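Local atomic coordinates of uncharacterized protein (Bdellovibrio bacteriovorus, PDB entry 3TM8), a protein that binds two iron ions in an HD-GYP domain and probably belongs to the cyclic-di-GMP phosphodiesterase class, as an unconventional member. Residues Gln113-Gln117 and Thr166-Val172; Cys136-Gly141 and Gln194-Leu198; Lys68-Leu72 and Asn162-Thr166; Ile105-Asp110 and Ala156-Ile160. All coordinates share one frame; numbering follows the deposited sequence.

Contact 1: residues Gln113-Gln117 and Thr166-Val172. With FE (Fe (III) ion), chain D.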
loop_
_atom_site.group_PDB
_atom_site.type_symbol
_atom_site.label_atom_id
_atom_site.label_comp_id
_atom_site.label_asym_id
_atom_site.label_seq_id
_atom_site.Cartn_x
_atom_site.Cartn_y
_atom_site.Cartn_z
ATOM N N GLN A 113 -0.692 9.172 -1.066
ATOM C CA GLN A 113 -1.097 7.818 -0.684
ATOM C C GLN A 113 -1.817 7.134 -1.842
ATOM O O GLN A 113 -1.554 5.971 -2.163
ATOM C CB GLN A 113 -1.985 7.856 0.565
ATOM C CG GLN A 113 -2.317 6.495 1.195
ATOM C CD GLN A 113 -3.396 5.728 0.475
ATOM O OE1 GLN A 113 -4.225 6.291 -0.235
ATOM N NE2 GLN A 113 -3.409 4.422 0.682
ATOM N N GLY A 114 -2.712 7.870 -2.494
ATOM C CA GLY A 114 -3.494 7.281 -3.569
ATOM C C GLY A 114 -2.667 7.023 -4.817
ATOM O O GLY A 114 -2.906 6.068 -5.567
ATOM N N SER A 115 -1.696 7.893 -5.061
ATOM C CA SER A 115 -0.791 7.709 -6.184
ATOM C C SER A 115 0.096 6.474 -5.979
ATOM O O SER A 115 0.287 5.689 -6.908
ATOM C CB SER A 115 0.065 8.966 -6.386
ATOM O OG SER A 115 0.918 8.807 -7.495
ATOM N N GLN A 116 0.636 6.306 -4.769
ATOM C CA GLN A 116 1.406 5.104 -4.461
ATOM C C GLN A 116 0.558 3.856 -4.674
ATOM O O GLN A 116 1.019 2.866 -5.246
ATOM C CB GLN A 116 1.918 5.132 -3.018
ATOM C CG GLN A 116 2.920 6.236 -2.711
ATOM C CD GLN A 116 4.247 6.062 -3.428
ATOM O OE1 GLN A 116 4.831 4.975 -3.439
ATOM N NE2 GLN A 116 4.727 7.138 -4.045
ATOM N N GLN A 117 -0.701 3.912 -4.240
ATOM C CA GLN A 117 -1.582 2.768 -4.397
ATOM C C GLN A 117 -1.795 2.476 -5.875
ATOM O O GLN A 117 -1.768 1.324 -6.305
ATOM C CB GLN A 117 -2.911 3.042 -3.707
ATOM C CG GLN A 117 -3.853 1.868 -3.685
ATOM C CD GLN A 117 -5.140 2.180 -2.961
ATOM O OE1 GLN A 117 -5.198 3.081 -2.122
ATOM N NE2 GLN A 117 -6.192 1.456 -3.306
ATOM N N THR A 166 -8.115 -3.277 1.053
ATOM C CA THR A 166 -7.432 -3.712 -0.162
ATOM C C THR A 166 -5.935 -3.917 0.058
ATOM O O THR A 166 -5.318 -3.292 0.936
ATOM C CB THR A 166 -7.611 -2.713 -1.312
ATOM O OG1 THR A 166 -7.012 -1.459 -0.954
ATOM C CG2 THR A 166 -9.089 -2.509 -1.609
ATOM N N ILE A 167 -5.347 -4.784 -0.760
ATOM C CA ILE A 167 -3.936 -5.111 -0.614
ATOM C C ILE A 167 -3.022 -3.989 -1.104
ATOM O O ILE A 167 -1.894 -3.863 -0.640
ATOM C CB ILE A 167 -3.558 -6.458 -1.281
ATOM C CG1 ILE A 167 -3.829 -6.437 -2.784
ATOM C CG2 ILE A 167 -4.283 -7.617 -0.600
ATOM C CD1 ILE A 167 -3.379 -7.695 -3.492
ATOM N N SER A 168 -3.499 -3.168 -2.035
ATOM C CA SER A 168 -2.688 -2.052 -2.494
ATOM C C SER A 168 -2.640 -0.941 -1.441
ATOM O O SER A 168 -1.576 -0.396 -1.158
ATOM C CB SER A 168 -3.159 -1.540 -3.844
ATOM O OG SER A 168 -4.523 -1.208 -3.781
ATOM N N HIS A 169 -3.781 -0.615 -0.839
ATOM C CA HIS A 169 -3.774 0.364 0.249
ATOM C C HIS A 169 -2.907 -0.163 1.413
ATOM O O HIS A 169 -2.075 0.555 1.980
ATOM C CB HIS A 169 -5.211 0.664 0.676
ATOM C CG HIS A 169 -5.353 1.736 1.711
ATOM N ND1 HIS A 169 -6.324 2.712 1.626
ATOM C CD2 HIS A 169 -4.696 1.963 2.872
ATOM C CE1 HIS A 169 -6.248 3.502 2.681
ATOM N NE2 HIS A 169 -5.262 3.074 3.450
ATOM N N HIS A 170 -3.090 -1.435 1.741
ATOM C CA HIS A 170 -2.322 -2.091 2.798
ATOM C C HIS A 170 -0.816 -2.055 2.486
ATOM O O HIS A 170 0.007 -1.823 3.375
ATOM C CB HIS A 170 -2.884 -3.511 2.971
ATOM C CG HIS A 170 -1.996 -4.478 3.696
ATOM N ND1 HIS A 170 -1.735 -4.409 5.051
ATOM C CD2 HIS A 170 -1.368 -5.593 3.253
ATOM C CE1 HIS A 170 -0.974 -5.433 5.401
ATOM N NE2 HIS A 170 -0.735 -6.166 4.331
ATOM N N GLY A 171 -0.444 -2.220 1.216
ATOM C CA GLY A 171 0.951 -2.090 0.829
ATOM C C GLY A 171 1.484 -0.693 1.110
ATOM O O GLY A 171 2.606 -0.528 1.609
ATOM N N VAL A 172 0.700 0.333 0.798
ATOM C CA VAL A 172 1.157 1.686 1.104
ATOM C C VAL A 172 1.342 1.872 2.618
ATOM O O VAL A 172 2.349 2.418 3.077
ATOM C CB VAL A 172 0.216 2.773 0.534
ATOM C CG1 VAL A 172 0.777 4.155 0.844
ATOM C CG2 VAL A 172 0.024 2.594 -0.982
HETATM FE FE FE D . 0.355 -7.991 4.175
HETATM O O HOH W 1 -1.837 3.853 3.124
HETATM O O HOH W 2 -8.657 0.749 -1.491
HETATM O O HOH W 3 -7.691 3.481 -0.672
HETATM O O HOH W 4 1.562 -9.549 4.265
#
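With CG anti to the backbone N (chi1 -171°) and a bend at the next bond, Gln-113 lays its amide nitrogen over the ring of His-169, while Gln-117, extended along its chain, brings its CG and amide against OG of Ser-168. NE2 of Gln-113 stands 3.3 Å above the plane of the His-169 ring, over its centre, with amide and ring planes 46° apart; OE1 of Gln-113 accepts from NH1 of Arg-32. The ring is held at its rim: water 3 lies in its plane, 2.8 Å from ND1 of His-169, and donates to OE1 of Gln-117, while NE2 of His-169 bonds to O of Ile-160. NE2 of Gln-117 makes a weak bond to OG of Ser-168 (3.2 Å) and reaches OG1 of N-cap Thr-166 through water 2. Val-172 fills the apolar side, its CG2 3.8 Å from CB of Gln-116 and its CG1 3.9 Å from CG of Gln-113. NE2 of His-170 binds an iron ion (2.1 Å) shared with His-203, Asp-204 and Asn-285. Segments 113-117 and 167-172 cross at 120°, setting helix 105-125 against helix 167-185, and Tyr-143 of helix 130-149 and Leu-201 of helix 190-202 close over Gln-116 and Val-172.

Contact 2: residues Cys136-Gly141 and Gln194-Leu198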
loop_
_atom_site.group_PDB
_atom_site.type_symbol
_atom_site.label_atom_id
_atom_site.label_comp_id
_atom_site.label_asym_id
_atom_site.label_seq_id
_atom_site.Cartn_x
_atom_site.Cartn_y
_atom_site.Cartn_z
ATOM N N CYS A 136 7.003 2.900 -10.589
ATOM C CA CYS A 136 6.664 2.598 -9.204
ATOM C C CYS A 136 7.897 2.745 -8.311
ATOM O O CYS A 136 7.821 3.299 -7.208
ATOM C CB CYS A 136 6.092 1.177 -9.104
ATOM S SG CYS A 136 5.438 0.714 -7.503
ATOM N N LYS A 137 9.030 2.233 -8.794
ATOM C CA LYS A 137 10.290 2.312 -8.055
ATOM C C LYS A 137 10.727 3.763 -7.844
ATOM O O LYS A 137 11.081 4.169 -6.739
ATOM C CB LYS A 137 11.378 1.543 -8.804
ATOM C CG LYS A 137 12.742 1.575 -8.142
ATOM C CD LYS A 137 13.662 0.546 -8.786
ATOM C CE LYS A 137 15.075 0.640 -8.257
ATOM N NZ LYS A 137 15.910 -0.426 -8.875
ATOM N N ASP A 138 10.697 4.554 -8.910
ATOM C CA ASP A 138 11.053 5.960 -8.798
ATOM C C ASP A 138 10.130 6.672 -7.819
ATOM O O ASP A 138 10.584 7.452 -6.976
ATOM C CB ASP A 138 11.012 6.642 -10.162
ATOM C CG ASP A 138 11.215 8.135 -10.066
ATOM O OD1 ASP A 138 12.382 8.561 -9.985
ATOM O OD2 ASP A 138 10.211 8.879 -10.065
ATOM N N ALA A 139 8.832 6.387 -7.915
ATOM C CA ALA A 139 7.865 7.012 -7.034
ATOM C C ALA A 139 8.042 6.573 -5.585
ATOM O O ALA A 139 7.741 7.337 -4.675
ATOM C CB ALA A 139 6.450 6.730 -7.510
ATOM N N ALA A 140 8.540 5.355 -5.363
ATOM C CA ALA A 140 8.820 4.890 -4.001
ATOM C C ALA A 140 9.931 5.740 -3.375
ATOM O O ALA A 140 9.883 6.049 -2.182
ATOM C CB ALA A 140 9.221 3.428 -3.998
ATOM N N GLY A 141 10.929 6.111 -4.182
ATOM C CA GLY A 141 11.959 7.035 -3.742
ATOM C C GLY A 141 11.381 8.392 -3.390
ATOM O O GLY A 141 11.741 8.995 -2.383
ATOM N N GLN A 194 14.705 2.920 -0.559
ATOM C CA GLN A 194 13.874 2.880 -1.759
ATOM C C GLN A 194 13.367 1.457 -2.015
ATOM O O GLN A 194 12.189 1.248 -2.281
ATOM C CB GLN A 194 14.648 3.376 -2.973
ATOM C CG GLN A 194 13.867 3.288 -4.269
ATOM C CD GLN A 194 14.672 3.836 -5.420
ATOM O OE1 GLN A 194 15.900 3.702 -5.443
ATOM N NE2 GLN A 194 14.006 4.488 -6.356
ATOM N N LEU A 195 14.261 0.478 -1.945
ATOM C CA LEU A 195 13.888 -0.905 -2.230
ATOM C C LEU A 195 13.001 -1.510 -1.139
ATOM O O LEU A 195 12.109 -2.301 -1.439
ATOM C CB LEU A 195 15.129 -1.768 -2.473
ATOM C CG LEU A 195 15.917 -1.380 -3.731
ATOM C CD1 LEU A 195 17.109 -2.301 -3.919
ATOM C CD2 LEU A 195 15.011 -1.388 -4.970
ATOM N N LEU A 196 13.235 -1.120 0.111
ATOM C CA LEU A 196 12.381 -1.495 1.231
ATOM C C LEU A 196 10.959 -1.001 0.988
ATOM O O LEU A 196 9.989 -1.740 1.161
ATOM C CB LEU A 196 12.934 -0.900 2.530
ATOM C CG LEU A 196 12.037 -0.958 3.768
ATOM C CD1 LEU A 196 11.811 -2.395 4.202
ATOM C CD2 LEU A 196 12.625 -0.127 4.905
ATOM N N THR A 197 10.851 0.261 0.585
ATOM C CA THR A 197 9.559 0.884 0.344
ATOM C C THR A 197 8.844 0.199 -0.819
ATOM O O THR A 197 7.650 -0.131 -0.737
ATOM C CB THR A 197 9.735 2.386 0.074
ATOM O OG1 THR A 197 10.333 2.987 1.229
ATOM C CG2 THR A 197 8.398 3.060 -0.223
ATOM N N LEU A 198 9.577 -0.024 -1.905
ATOM C CA LEU A 198 9.013 -0.695 -3.071
ATOM C C LEU A 198 8.545 -2.117 -2.747
ATOM O O LEU A 198 7.441 -2.532 -3.131
ATOM C CB LEU A 198 10.030 -0.702 -4.212
ATOM C CG LEU A 198 9.600 -1.347 -5.524
ATOM C CD1 LEU A 198 8.332 -0.689 -6.082
ATOM C CD2 LEU A 198 10.754 -1.280 -6.530
#
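Helical segments 136-141 and 194-198 pass at 115°, their axes 8.5 Å apart at the closest, and the backbones come nearest where CA of Gly-141 lies 5.0 Å from CA of Gln-194. Beside this approach the extended chain of Gln-194 crosses Lys-137 at about a right angle and donates from NE2 to the backbone O of Lys-137 (3.0 Å, N-H...O 157°). The donor sits well above the carbonyl plane, on the face opposite the one used by the helical N-H of Gly-141, and the same oxygen therefore serves two donors. In the all-helical fold of the HD domain, helix 190-202 leads to the metal ligands His-203 and Asp-204; here it packs against helix 130-149. Lys-137, fully extended, lays its methylenes across the leucines: CB is 3.7 Å from CD2 of Leu-198, and CE is 3.9 Å from CD2 of Leu-195. Its ammonium group goes on to a salt bridge with Asp-247. Deeper in, the other branch of Leu-198 presses CD1 against SG of Cys-136 (3.5 Å). The small Ala-140 meets Thr-197 through methyl groups, CB to CG2 at 3.9 Å, while the hydroxyl of Thr-197 bonds back to the carbonyl of Thr-193 in its own helix.

Contact 3: residues Lys68-Leu72 and Asn162-Thr166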
loop_
_atom_site.group_PDB
_atom_site.type_symbol
_atom_site.label_atom_id
_atom_site.label_comp_id
_atom_site.label_asym_id
_atom_site.label_seq_id
_atom_site.Cartn_x
_atom_site.Cartn_y
_atom_site.Cartn_z
ATOM N N LYS A 68 -15.269 6.397 -0.411
ATOM C CA LYS A 68 -14.892 5.469 0.657
ATOM C C LYS A 68 -16.012 4.493 1.011
ATOM O O LYS A 68 -17.190 4.799 0.844
ATOM C CB LYS A 68 -14.482 6.254 1.907
ATOM C CG LYS A 68 -13.157 6.996 1.762
ATOM C CD LYS A 68 -12.893 7.956 2.913
ATOM C CE LYS A 68 -12.734 7.233 4.240
ATOM N NZ LYS A 68 -14.033 6.992 4.927
ATOM N N ASP A 69 -15.633 3.322 1.515
ATOM C CA ASP A 69 -16.590 2.335 2.026
ATOM C C ASP A 69 -17.508 1.763 0.949
ATOM O O ASP A 69 -18.577 1.235 1.260
ATOM C CB ASP A 69 -17.454 2.932 3.145
ATOM C CG ASP A 69 -16.639 3.428 4.303
ATOM O OD1 ASP A 69 -16.093 2.582 5.043
ATOM O OD2 ASP A 69 -16.549 4.661 4.477
ATOM N N LYS A 70 -17.080 1.851 -0.306
ATOM C CA LYS A 70 -17.922 1.455 -1.429
ATOM C C LYS A 70 -17.246 0.395 -2.297
ATOM O O LYS A 70 -17.739 0.063 -3.368
ATOM C CB LYS A 70 -18.272 2.696 -2.249
ATOM C CG LYS A 70 -19.172 3.686 -1.480
ATOM C CD LYS A 70 -18.964 5.110 -1.963
ATOM C CE LYS A 70 -19.795 6.125 -1.195
ATOM N NZ LYS A 70 -19.666 6.062 0.288
ATOM N N LYS A 71 -16.123 -0.138 -1.818
ATOM C CA LYS A 71 -15.355 -1.150 -2.546
ATOM C C LYS A 71 -15.017 -0.711 -3.971
ATOM O O LYS A 71 -14.948 -1.530 -4.888
ATOM C CB LYS A 71 -16.087 -2.499 -2.556
ATOM C CG LYS A 71 -16.384 -3.062 -1.176
ATOM C CD LYS A 71 -17.324 -4.256 -1.263
ATOM C CE LYS A 71 -17.903 -4.617 0.099
ATOM N NZ LYS A 71 -18.844 -5.773 0.021
ATOM N N LEU A 72 -14.790 0.586 -4.151
ATOM C CA LEU A 72 -14.460 1.122 -5.461
ATOM C C LEU A 72 -13.001 0.829 -5.786
ATOM O O LEU A 72 -12.097 1.092 -4.987
ATOM C CB LEU A 72 -14.726 2.622 -5.508
ATOM C CG LEU A 72 -16.208 2.992 -5.486
ATOM C CD1 LEU A 72 -16.363 4.477 -5.185
ATOM C CD2 LEU A 72 -16.878 2.620 -6.808
ATOM N N ASN A 162 -7.999 2.227 5.653
ATOM C CA ASN A 162 -8.181 1.262 4.578
ATOM C C ASN A 162 -9.576 0.639 4.691
ATOM O O ASN A 162 -9.723 -0.523 5.072
ATOM C CB ASN A 162 -7.077 0.201 4.663
ATOM C CG ASN A 162 -7.028 -0.714 3.449
ATOM O OD1 ASN A 162 -7.894 -0.663 2.566
ATOM N ND2 ASN A 162 -6.016 -1.573 3.403
ATOM N N THR A 163 -10.594 1.431 4.360
ATOM C CA THR A 163 -11.987 1.044 4.586
ATOM C C THR A 163 -12.407 -0.210 3.816
ATOM O O THR A 163 -13.216 -1.011 4.296
ATOM C CB THR A 163 -12.973 2.217 4.278
ATOM O OG1 THR A 163 -13.019 2.479 2.865
ATOM C CG2 THR A 163 -12.556 3.477 5.018
ATOM N N ASP A 164 -11.849 -0.381 2.628
ATOM C CA ASP A 164 -12.221 -1.485 1.747
ATOM C C ASP A 164 -11.271 -2.677 1.899
ATOM O O ASP A 164 -11.432 -3.692 1.229
ATOM C CB ASP A 164 -12.253 -1.016 0.290
ATOM C CG ASP A 164 -13.315 0.037 0.033
ATOM O OD1 ASP A 164 -14.443 -0.083 0.563
ATOM O OD2 ASP A 164 -13.021 0.985 -0.719
ATOM N N LYS A 165 -10.281 -2.538 2.777
ATOM C CA LYS A 165 -9.364 -3.629 3.121
ATOM C C LYS A 165 -8.601 -4.170 1.910
ATOM O O LYS A 165 -8.442 -5.382 1.764
ATOM C CB LYS A 165 -10.117 -4.770 3.811
ATOM C CG LYS A 165 -11.074 -4.317 4.891
ATOM C CD LYS A 165 -10.335 -3.688 6.055
ATOM C CE LYS A 165 -11.330 -3.222 7.121
ATOM N NZ LYS A 165 -10.657 -2.747 8.357
ATOM N N THR A 166 -8.115 -3.277 1.053
ATOM C CA THR A 166 -7.432 -3.712 -0.162
ATOM C C THR A 166 -5.935 -3.917 0.058
ATOM O O THR A 166 -5.318 -3.292 0.936
ATOM C CB THR A 166 -7.611 -2.713 -1.312
ATOM O OG1 THR A 166 -7.012 -1.459 -0.954
ATOM C CG2 THR A 166 -9.089 -2.509 -1.609
HETATM O O HOH W 5 -14.774 2.683 -1.830
HETATM O O HOH W 6 -11.265 0.194 -2.548
#
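Two irregular segments meet here, a type I beta turn from Asn-162 to Lys-165 and the loop 68-72, with CA of Lys-71 lying 5.3 Å from CA of Asp-164. The turn offers two side chains to main-chain N-H groups of the loop. Thr-163 turns its hydroxyl between its own backbone N and carbonyl carbon (chi1 70°), where OG1 accepts from N of Asp-69 at 3.1 Å. Its CB is met by OD1 of Asp-69 at 3.2 Å, and its CG2 by CE and NZ of Lys-68, both at 3.8 Å; that NZ makes a long, weak salt bridge to OD2 of Asp-69. Asp-164 takes N of Lys-71 on OD1 (2.9 Å), the N-H arriving from above the carboxylate plane. OD2 of Asp-164 receives two waters, water 5 bridging to the N atoms of Lys-70 and Leu-72 and water 6 to O of Leu-72. Behind the turn, Asn-162 braces the chain, OD1 accepting from N of Thr-166 and ND2 donating in plane to O of Thr-166. The site is thus a surface type I beta turn just ahead of Thr-166, the N-cap of helix 167-185, with side-chain acceptors that hold the N-H groups of loop 68-72.

Contact 4: residues Ile105-Asp110 and Ala156-Ile160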
loop_
_atom_site.group_PDB
_atom_site.type_symbol
_atom_site.label_atom_id
_atom_site.label_comp_id
_atom_site.label_asym_id
_atom_site.label_seq_id
_atom_site.Cartn_x
_atom_site.Cartn_y
_atom_site.Cartn_z
ATOM N N ILE A 105 -1.151 19.457 4.701
ATOM C CA ILE A 105 -0.459 18.174 4.652
ATOM C C ILE A 105 -1.425 17.007 4.429
ATOM O O ILE A 105 -1.079 16.037 3.767
ATOM C CB ILE A 105 0.426 17.948 5.915
ATOM C CG1 ILE A 105 1.356 16.743 5.724
ATOM C CG2 ILE A 105 -0.437 17.797 7.169
ATOM C CD1 ILE A 105 2.377 16.909 4.613
ATOM N N GLN A 106 -2.638 17.104 4.959
ATOM C CA GLN A 106 -3.591 16.014 4.758
ATOM C C GLN A 106 -3.963 15.867 3.287
ATOM O O GLN A 106 -4.106 14.749 2.781
ATOM C CB GLN A 106 -4.861 16.172 5.602
ATOM C CG GLN A 106 -5.757 14.932 5.545
ATOM C CD GLN A 106 -5.069 13.727 6.158
ATOM O OE1 GLN A 106 -4.739 13.740 7.341
ATOM N NE2 GLN A 106 -4.805 12.705 5.347
ATOM N N THR A 107 -4.117 16.993 2.599
ATOM C CA THR A 107 -4.448 16.949 1.189
ATOM C C THR A 107 -3.283 16.398 0.375
ATOM O O THR A 107 -3.474 15.589 -0.528
ATOM C CB THR A 107 -4.904 18.327 0.680
ATOM O OG1 THR A 107 -6.041 18.738 1.446
ATOM C CG2 THR A 107 -5.290 18.263 -0.784
ATOM N N ARG A 108 -2.068 16.823 0.709
ATOM C CA ARG A 108 -0.885 16.276 0.052
ATOM C C ARG A 108 -0.799 14.762 0.269
ATOM O O ARG A 108 -0.552 14.006 -0.674
ATOM C CB ARG A 108 0.379 16.953 0.579
ATOM C CG ARG A 108 0.412 18.461 0.342
ATOM C CD ARG A 108 1.710 19.083 0.840
ATOM N NE ARG A 108 2.846 18.456 0.187
ATOM C CZ ARG A 108 4.083 18.436 0.675
ATOM N NH1 ARG A 108 4.362 19.037 1.824
ATOM N NH2 ARG A 108 5.040 17.808 0.004
ATOM N N ALA A 109 -1.011 14.324 1.510
ATOM C CA ALA A 109 -0.983 12.906 1.849
ATOM C C ALA A 109 -2.092 12.134 1.140
ATOM O O ALA A 109 -1.860 11.029 0.662
ATOM C CB ALA A 109 -1.075 12.720 3.344
ATOM N N ASP A 110 -3.293 12.707 1.068
ATOM C CA ASP A 110 -4.398 12.060 0.344
ATOM C C ASP A 110 -3.968 11.756 -1.089
ATOM O O ASP A 110 -4.161 10.652 -1.597
ATOM C CB ASP A 110 -5.640 12.952 0.287
ATOM C CG ASP A 110 -6.425 12.996 1.593
ATOM O OD1 ASP A 110 -6.070 12.289 2.563
ATOM O OD2 ASP A 110 -7.430 13.746 1.633
ATOM N N ALA A 156 -0.392 12.007 8.670
ATOM C CA ALA A 156 -1.451 12.269 7.701
ATOM C C ALA A 156 -1.791 11.025 6.884
ATOM O O ALA A 156 -2.962 10.737 6.638
ATOM C CB ALA A 156 -1.054 13.414 6.787
ATOM N N VAL A 157 -0.773 10.286 6.456
ATOM C CA VAL A 157 -1.024 9.063 5.703
ATOM C C VAL A 157 -1.747 8.039 6.574
ATOM O O VAL A 157 -2.679 7.371 6.121
ATOM C CB VAL A 157 0.273 8.475 5.101
ATOM C CG1 VAL A 157 0.021 7.074 4.554
ATOM C CG2 VAL A 157 0.806 9.410 4.004
ATOM N N MET A 158 -1.342 7.944 7.837
ATOM C CA MET A 158 -1.960 6.986 8.746
ATOM C C MET A 158 -3.406 7.357 9.100
ATOM O O MET A 158 -4.131 6.541 9.655
ATOM C CB MET A 158 -1.094 6.773 9.995
ATOM C CG MET A 158 0.263 6.125 9.697
ATOM S SD MET A 158 0.185 4.480 8.924
ATOM C CE MET A 158 -0.533 3.501 10.238
ATOM N N ASN A 159 -3.821 8.577 8.765
ATOM C CA ASN A 159 -5.214 9.002 8.919
ATOM C C ASN A 159 -6.128 8.457 7.831
ATOM O O ASN A 159 -7.353 8.540 7.941
ATOM C CB ASN A 159 -5.324 10.526 8.879
ATOM C CG ASN A 159 -4.921 11.183 10.172
ATOM O OD1 ASN A 159 -4.995 10.581 11.243
ATOM N ND2 ASN A 159 -4.497 12.440 10.080
ATOM N N ILE A 160 -5.536 7.928 6.766
ATOM C CA ILE A 160 -6.322 7.467 5.633
ATOM C C ILE A 160 -6.658 5.989 5.824
ATOM O O ILE A 160 -5.879 5.108 5.466
ATOM C CB ILE A 160 -5.575 7.690 4.300
ATOM C CG1 ILE A 160 -5.035 9.128 4.215
ATOM C CG2 ILE A 160 -6.484 7.381 3.113
ATOM C CD1 ILE A 160 -4.097 9.360 3.045
#
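Gln-106, in the first turn of helix 105-125, reaches across to segment 156-160, a junction of helices in this HD-GYP protein, next to the chain that leads into helix 167-185. From CB the chain sets out with CG anti to the backbone N (chi1 -172°) and then bends at the next bond, which carries the amide over toward the partner. CD comes to 3.7 Å from O of Ala-156, and beyond it the two amide atoms part. OE1 accepts from ND2 of Asn-159 at 3.0 Å in an almost straight bond (169°), the two amide planes turned 43° against each other. NE2 has two acceptors, both close to the amide plane of Gln-106. One is O of Ala-156, 3.0 Å away, approached from above the carbonyl plane and on the face opposite that used by N of Asn-159; the other is OD1 of Asp-110, one turn on, met from above its carboxylate plane. With three bonds, the amide is fixed in its rotation. Beneath it CB of Ala-109 lies against CB of Ala-156 at 3.5 Å and against CG2 of Val-157 at 3.9 Å. Ile-160 and Gln-106 run antiparallel side by side, CG1 of Ile-160 3.8 Å from NE2 of Gln-106. The end of that isoleucine, CD1, comes to rest 3.6 Å from OD1 of Asp-110 and 3.7 Å from O of Ala-109.

How the contacts relate
From the N terminus, the loop 68-72 before strand 74-78 comes first, and contact 3 closes the longest span, back to 162-166. Contact 4 is nested inside it, joining the start of helix 105-125 to segment 156-160. Further along helix 105-125, contact 1 reaches helix 167-185; it crosses both contacts 3 and 4, shares Thr-166 with contact 3 and touches contact 4 where Gln-113 packs on Ile-160 and Val-157. Contact 2, between helices 130-149 and 190-202, crosses all the others and meets contact 1 through Gln-116 and Ala-139, yet stays about 13 Å from contact 3 at the nearest atoms. Together they tie the N-terminal region and the helices after it to the iron-binding HD domain.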